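Local coordinates for CrtC domain-containing protein (Fusarium vanettenii 77-13-4, PDB 7A0Q), which probably hydrates the isoflavonoid phytoalexin kievitone, as a lipocalin-like lyase of the CrtC family, at residues 168-181 with 202-216. Sequence-based numbering, arbitrary orientation. Where two conformers were deposited one is given.
Sequences FGEGLTWEFGLPSA and HTWYDRQWGNTAAIP. With IMD (imidazole), chain F.
Trp174 and Trp209 form a hydrogen-bonded pair on two antiparallel strands. Trp174 N gives its hydrogen to Trp209 O at 2.8 Å, and Trp209 N answers to Trp174 O at 2.9 Å. Trp209 CG sits between its backbone N and carbonyl carbon (chi1 66°), and the ring reaches across to Trp174 CB. That CB lies 3.5 Å from the centroid of the six-membered ring of Trp209, a CH-pi contact over the face. The five-membered rings of the two indoles are near parallel, at 20°, but slid apart, so they barely overlap. The edge of the Trp174 ring meets Trp209 O, Gly210 and Asn211. Phe176 continues this face of the sheet. Arg207 CB sits over its ring, offset toward the rim, and Phe176 CE1 touches Trp209 CZ3 at 4.0 Å.

On the other face Thr173, Glu175, Asp206 and Gln208 meet. Gln208 NE2 donates to Thr173 OG1 at 2.9 Å, and Thr173 OG1 lies in the amide plane of Gln208. Glu175 OE2 lies 2.6 Å from Asp206 OD2. Asp206 OD2 also accepts from N3 of an imidazole, probably from the crystallisation liquor, at 2.8 Å. This imidazole also bonds to Glu340. Trp204 NE1 donates to Asp206 OD1.

A beta bulge shifts the register between Leu178 and Ala181. Strand 158-168 flanks 171-179, and strand 58-66 flanks 202-210. Strand 232-240 of the eight-stranded barrel packs on the face of Glu175 and Gln208, where Trp236 NE1 bonds to Glu175 OE1.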
loop_
_atom_site.group_PDB
_atom_site.type_symbol
_atom_site.label_atom_id
_atom_site.label_comp_id
_atom_site.label_asym_id
_atom_site.label_seq_id
_atom_site.Cartn_x
_atom_site.Cartn_y
_atom_site.Cartn_z
ATOM N N PHE A 168 -12.061 12.517 1.350
ATOM C CA PHE A 168 -10.608 12.574 1.142
ATOM C C PHE A 168 -10.297 13.867 0.406
ATOM O O PHE A 168 -10.486 13.955 -0.812
ATOM C CB PHE A 168 -10.135 11.361 0.347
ATOM C CG PHE A 168 -8.636 11.253 0.187
ATOM C CD1 PHE A 168 -7.832 10.921 1.256
ATOM C CD2 PHE A 168 -8.043 11.434 -1.059
ATOM C CE1 PHE A 168 -6.464 10.792 1.118
ATOM C CE2 PHE A 168 -6.664 11.297 -1.216
ATOM C CZ PHE A 168 -5.876 10.978 -0.122
ATOM N N GLY A 169 -9.812 14.861 1.140
ATOM C CA GLY A 169 -9.673 16.183 0.569
ATOM C C GLY A 169 -11.022 16.861 0.475
ATOM O O GLY A 169 -11.886 16.659 1.335
ATOM N N GLU A 170 -11.233 17.636 -0.586
ATOM C CA GLU A 170 -12.485 18.366 -0.727
ATOM C C GLU A 170 -13.652 17.480 -1.145
ATOM O O GLU A 170 -14.805 17.913 -1.035
ATOM C CB GLU A 170 -12.312 19.511 -1.726
ATOM C CG GLU A 170 -13.298 20.644 -1.501
ATOM C CD GLU A 170 -13.170 21.761 -2.526
ATOM O OE1 GLU A 170 -12.585 21.531 -3.606
ATOM O OE2 GLU A 170 -13.669 22.869 -2.243
ATOM N N GLY A 171 -13.393 16.249 -1.577
ATOM C CA GLY A 171 -14.449 15.369 -2.044
ATOM C C GLY A 171 -14.246 13.930 -1.613
ATOM O O GLY A 171 -13.754 13.671 -0.509
ATOM N N LEU A 172 -14.611 12.991 -2.478
ATOM C CA LEU A 172 -14.665 11.577 -2.132
ATOM C C LEU A 172 -13.466 10.815 -2.684
ATOM O O LEU A 172 -12.901 11.166 -3.723
ATOM C CB LEU A 172 -15.957 10.958 -2.669
ATOM C CG LEU A 172 -17.213 11.653 -2.143
ATOM C CD1 LEU A 172 -18.418 11.288 -3.000
ATOM C CD2 LEU A 172 -17.423 11.279 -0.690
ATOM N N THR A 173 -13.065 9.776 -1.956
ATOM C CA THR A 173 -12.207 8.747 -2.517
ATOM C C THR A 173 -12.905 7.401 -2.405
ATOM O O THR A 173 -13.794 7.193 -1.576
ATOM C CB THR A 173 -10.829 8.685 -1.836
ATOM O OG1 THR A 173 -9.925 7.928 -2.665
ATOM C CG2 THR A 173 -10.912 8.023 -0.463
ATOM N N TRP A 174 -12.500 6.496 -3.291
ATOM C CA TRP A 174 -12.939 5.107 -3.272
ATOM C C TRP A 174 -11.684 4.266 -3.178
ATOM O O TRP A 174 -10.743 4.495 -3.934
ATOM C CB TRP A 174 -13.727 4.745 -4.542
ATOM C CG TRP A 174 -15.046 5.441 -4.620
ATOM C CD1 TRP A 174 -16.250 4.958 -4.213
ATOM C CD2 TRP A 174 -15.286 6.757 -5.124
ATOM N NE1 TRP A 174 -17.238 5.899 -4.425
ATOM C CE2 TRP A 174 -16.668 7.011 -4.988
ATOM C CE3 TRP A 174 -14.464 7.751 -5.673
ATOM C CZ2 TRP A 174 -17.251 8.217 -5.386
ATOM C CZ3 TRP A 174 -15.047 8.954 -6.066
ATOM C CH2 TRP A 174 -16.427 9.171 -5.921
ATOM N N GLU A 175 -11.649 3.332 -2.225
ATOM C CA GLU A 175 -10.418 2.585 -1.992
ATOM C C GLU A 175 -10.725 1.195 -1.450
ATOM O O GLU A 175 -11.509 1.052 -0.509
ATOM C CB GLU A 175 -9.504 3.335 -1.004
ATOM C CG GLU A 175 -8.160 2.618 -0.737
ATOM C CD GLU A 175 -7.481 3.058 0.560
ATOM O OE1 GLU A 175 -8.115 3.764 1.381
ATOM O OE2 GLU A 175 -6.313 2.675 0.779
ATOM N N PHE A 176 -10.084 0.170 -2.027
ATOM C CA PHE A 176 -10.106 -1.159 -1.430
ATOM C C PHE A 176 -8.702 -1.753 -1.430
ATOM O O PHE A 176 -7.868 -1.446 -2.286
ATOM C CB PHE A 176 -11.109 -2.116 -2.121
ATOM C CG PHE A 176 -10.818 -2.404 -3.578
ATOM C CD1 PHE A 176 -11.415 -1.642 -4.586
ATOM C CD2 PHE A 176 -10.020 -3.475 -3.941
ATOM C CE1 PHE A 176 -11.189 -1.918 -5.918
ATOM C CE2 PHE A 176 -9.788 -3.751 -5.285
ATOM C CZ PHE A 176 -10.369 -2.969 -6.266
ATOM N N GLY A 177 -8.454 -2.581 -0.426
ATOM C CA GLY A 177 -7.197 -3.304 -0.302
ATOM C C GLY A 177 -7.460 -4.794 -0.390
ATOM O O GLY A 177 -8.457 -5.287 0.140
ATOM N N LEU A 178 -6.565 -5.505 -1.071
ATOM C CA LEU A 178 -6.585 -6.963 -1.103
ATOM C C LEU A 178 -5.340 -7.402 -0.348
ATOM O O LEU A 178 -4.235 -7.354 -0.905
ATOM C CB LEU A 178 -6.565 -7.479 -2.546
ATOM C CG LEU A 178 -7.661 -6.879 -3.431
ATOM C CD1 LEU A 178 -7.558 -7.329 -4.890
ATOM C CD2 LEU A 178 -9.044 -7.169 -2.856
ATOM N N PRO A 179 -5.451 -7.796 0.933
ATOM C CA PRO A 179 -4.273 -7.749 1.825
ATOM C C PRO A 179 -3.238 -8.855 1.677
ATOM O O PRO A 179 -2.044 -8.598 1.870
ATOM C CB PRO A 179 -4.889 -7.807 3.232
ATOM C CG PRO A 179 -6.326 -7.564 3.049
ATOM C CD PRO A 179 -6.701 -8.009 1.681
ATOM N N SER A 180 -3.663 -10.067 1.329
ATOM C CA SER A 180 -2.792 -11.238 1.414
ATOM C C SER A 180 -2.933 -12.110 0.175
ATOM O O SER A 180 -3.160 -13.321 0.258
ATOM C CB SER A 180 -3.106 -12.034 2.679
ATOM O OG SER A 180 -2.766 -11.283 3.826
ATOM N N ALA A 181 -2.776 -11.494 -0.995
ATOM C CA ALA A 181 -2.933 -12.207 -2.256
ATOM C C ALA A 181 -1.790 -13.189 -2.487
ATOM O O ALA A 181 -0.624 -12.878 -2.232
ATOM C CB ALA A 181 -2.981 -11.209 -3.422
ATOM N N HIS A 202 3.158 -12.825 0.227
ATOM C CA HIS A 202 1.822 -12.319 -0.077
ATOM C C HIS A 202 1.944 -10.888 -0.564
ATOM O O HIS A 202 2.948 -10.223 -0.329
ATOM C CB HIS A 202 0.869 -12.388 1.127
ATOM C CG HIS A 202 1.263 -11.499 2.269
ATOM N ND1 HIS A 202 0.659 -10.280 2.520
ATOM C CD2 HIS A 202 2.202 -11.659 3.233
ATOM C CE1 HIS A 202 1.209 -9.734 3.592
ATOM N NE2 HIS A 202 2.151 -10.546 4.039
ATOM N N THR A 203 0.904 -10.428 -1.249
ATOM C CA THR A 203 0.886 -9.074 -1.788
ATOM C C THR A 203 -0.358 -8.361 -1.291
ATOM O O THR A 203 -1.457 -8.921 -1.338
ATOM C CB THR A 203 0.914 -9.085 -3.328
ATOM O OG1 THR A 203 2.158 -9.635 -3.770
ATOM C CG2 THR A 203 0.771 -7.671 -3.910
ATOM N N TRP A 204 -0.185 -7.131 -0.813
ATOM C CA TRP A 204 -1.300 -6.232 -0.561
ATOM C C TRP A 204 -1.423 -5.368 -1.805
ATOM O O TRP A 204 -0.510 -4.599 -2.127
ATOM C CB TRP A 204 -1.064 -5.377 0.679
ATOM C CG TRP A 204 -2.192 -4.398 0.992
ATOM C CD1 TRP A 204 -2.690 -3.403 0.180
ATOM C CD2 TRP A 204 -2.936 -4.327 2.212
ATOM N NE1 TRP A 204 -3.696 -2.716 0.834
ATOM C CE2 TRP A 204 -3.864 -3.268 2.081
ATOM C CE3 TRP A 204 -2.900 -5.051 3.409
ATOM C CZ2 TRP A 204 -4.746 -2.919 3.106
ATOM C CZ3 TRP A 204 -3.773 -4.692 4.432
ATOM C CH2 TRP A 204 -4.690 -3.648 4.268
ATOM N N TYR A 205 -2.530 -5.527 -2.515
ATOM C CA TYR A 205 -2.861 -4.699 -3.660
ATOM C C TYR A 205 -3.873 -3.651 -3.210
ATOM O O TYR A 205 -4.897 -3.989 -2.609
ATOM C CB TYR A 205 -3.423 -5.569 -4.787
ATOM C CG TYR A 205 -3.978 -4.773 -5.940
ATOM C CD1 TYR A 205 -3.124 -4.296 -6.941
ATOM C CD2 TYR A 205 -5.343 -4.516 -6.047
ATOM C CE1 TYR A 205 -3.617 -3.567 -8.004
ATOM C CE2 TYR A 205 -5.847 -3.775 -7.112
ATOM C CZ TYR A 205 -4.979 -3.317 -8.083
ATOM O OH TYR A 205 -5.485 -2.600 -9.142
ATOM N N ASP A 206 -3.579 -2.381 -3.471
ATOM C CA ASP A 206 -4.461 -1.298 -3.052
ATOM C C ASP A 206 -4.896 -0.491 -4.267
ATOM O O ASP A 206 -4.058 -0.027 -5.049
ATOM C CB ASP A 206 -3.788 -0.375 -2.025
ATOM C CG ASP A 206 -4.778 0.197 -1.045
ATOM O OD1 ASP A 206 -5.226 -0.547 -0.151
ATOM O OD2 ASP A 206 -5.118 1.387 -1.184
ATOM N N ARG A 207 -6.202 -0.321 -4.415
ATOM C CA ARG A 207 -6.793 0.386 -5.546
ATOM C C ARG A 207 -7.536 1.606 -5.032
ATOM O O ARG A 207 -8.384 1.481 -4.146
ATOM C CB ARG A 207 -7.751 -0.545 -6.292
ATOM C CG ARG A 207 -8.544 0.118 -7.368
ATOM C CD ARG A 207 -7.704 0.459 -8.580
ATOM N NE ARG A 207 -8.562 1.040 -9.619
ATOM C CZ ARG A 207 -8.392 2.249 -10.153
ATOM N NH1 ARG A 207 -7.374 3.033 -9.765
ATOM N NH2 ARG A 207 -9.232 2.669 -11.092
ATOM N N GLN A 208 -7.230 2.777 -5.582
ATOM C CA GLN A 208 -7.819 4.008 -5.064
ATOM C C GLN A 208 -8.069 4.983 -6.196
ATOM O O GLN A 208 -7.193 5.204 -7.032
ATOM C CB GLN A 208 -6.908 4.656 -4.015
ATOM C CG GLN A 208 -7.557 5.866 -3.335
ATOM C CD GLN A 208 -6.815 6.305 -2.095
ATOM O OE1 GLN A 208 -5.758 5.761 -1.761
ATOM N NE2 GLN A 208 -7.367 7.299 -1.394
ATOM N N TRP A 209 -9.247 5.603 -6.193
ATOM C CA TRP A 209 -9.556 6.608 -7.206
ATOM C C TRP A 209 -10.467 7.649 -6.565
ATOM O O TRP A 209 -11.094 7.391 -5.540
ATOM C CB TRP A 209 -10.160 5.962 -8.471
ATOM C CG TRP A 209 -11.519 5.297 -8.345
ATOM C CD1 TRP A 209 -12.706 5.775 -8.829
ATOM C CD2 TRP A 209 -11.823 4.040 -7.718
ATOM N NE1 TRP A 209 -13.721 4.899 -8.543
ATOM C CE2 TRP A 209 -13.215 3.831 -7.854
ATOM C CE3 TRP A 209 -11.057 3.079 -7.041
ATOM C CZ2 TRP A 209 -13.851 2.694 -7.358
ATOM C CZ3 TRP A 209 -11.692 1.968 -6.524
ATOM C CH2 TRP A 209 -13.082 1.783 -6.688
ATOM N N GLY A 210 -10.523 8.849 -7.151
ATOM C CA GLY A 210 -11.209 9.954 -6.507
ATOM C C GLY A 210 -11.926 10.847 -7.499
ATOM O O GLY A 210 -11.856 10.643 -8.710
ATOM N N ASN A 211 -12.618 11.859 -6.956
ATOM C CA ASN A 211 -13.400 12.784 -7.772
ATOM C C ASN A 211 -12.952 14.234 -7.628
ATOM O O ASN A 211 -13.672 15.140 -8.073
ATOM C CB ASN A 211 -14.896 12.662 -7.436
ATOM C CG ASN A 211 -15.249 13.235 -6.062
ATOM O OD1 ASN A 211 -14.370 13.529 -5.248
ATOM N ND2 ASN A 211 -16.546 13.387 -5.802
ATOM N N THR A 212 -11.790 14.488 -7.028
ATOM C CA THR A 212 -11.357 15.863 -6.812
ATOM C C THR A 212 -9.844 15.960 -6.930
ATOM O O THR A 212 -9.115 15.043 -6.533
ATOM C CB THR A 212 -11.813 16.394 -5.442
ATOM O OG1 THR A 212 -11.382 17.754 -5.284
ATOM C CG2 THR A 212 -11.247 15.551 -4.296
ATOM N N ALA A 213 -9.381 17.077 -7.496
ATOM C CA ALA A 213 -7.960 17.392 -7.487
ATOM C C ALA A 213 -7.494 17.914 -6.135
ATOM O O ALA A 213 -6.298 17.827 -5.832
ATOM C CB ALA A 213 -7.642 18.420 -8.575
ATOM N N ALA A 214 -8.408 18.442 -5.315
ATOM C CA ALA A 214 -8.046 19.016 -4.019
ATOM C C ALA A 214 -7.988 17.892 -2.990
ATOM O O ALA A 214 -8.916 17.663 -2.213
ATOM C CB ALA A 214 -9.032 20.102 -3.609
ATOM N N ILE A 215 -6.865 17.184 -2.988
ATOM C CA ILE A 215 -6.635 16.105 -2.033
ATOM C C ILE A 215 -5.963 16.702 -0.801
ATOM O O ILE A 215 -5.609 17.890 -0.825
ATOM C CB ILE A 215 -5.802 14.979 -2.668
ATOM C CG1 ILE A 215 -4.438 15.500 -3.139
ATOM C CG2 ILE A 215 -6.574 14.334 -3.795
ATOM C CD1 ILE A 215 -3.536 14.400 -3.660
ATOM N N PRO A 216 -5.793 15.954 0.296
ATOM C CA PRO A 216 -5.156 16.538 1.485
ATOM C C PRO A 216 -3.748 17.033 1.188
ATOM O O PRO A 216 -3.074 16.553 0.273
ATOM C CB PRO A 216 -5.140 15.375 2.488
ATOM C CG PRO A 216 -6.305 14.516 2.071
ATOM C CD PRO A 216 -6.311 14.596 0.568
HETATM N N1 IMD F . -1.623 4.712 -0.125
HETATM C C2 IMD F . -2.826 4.184 0.200
HETATM N N3 IMD F . -2.941 2.985 -0.425
HETATM C C4 IMD F . -1.819 2.759 -1.127
HETATM C C5 IMD F . -0.984 3.845 -0.939
#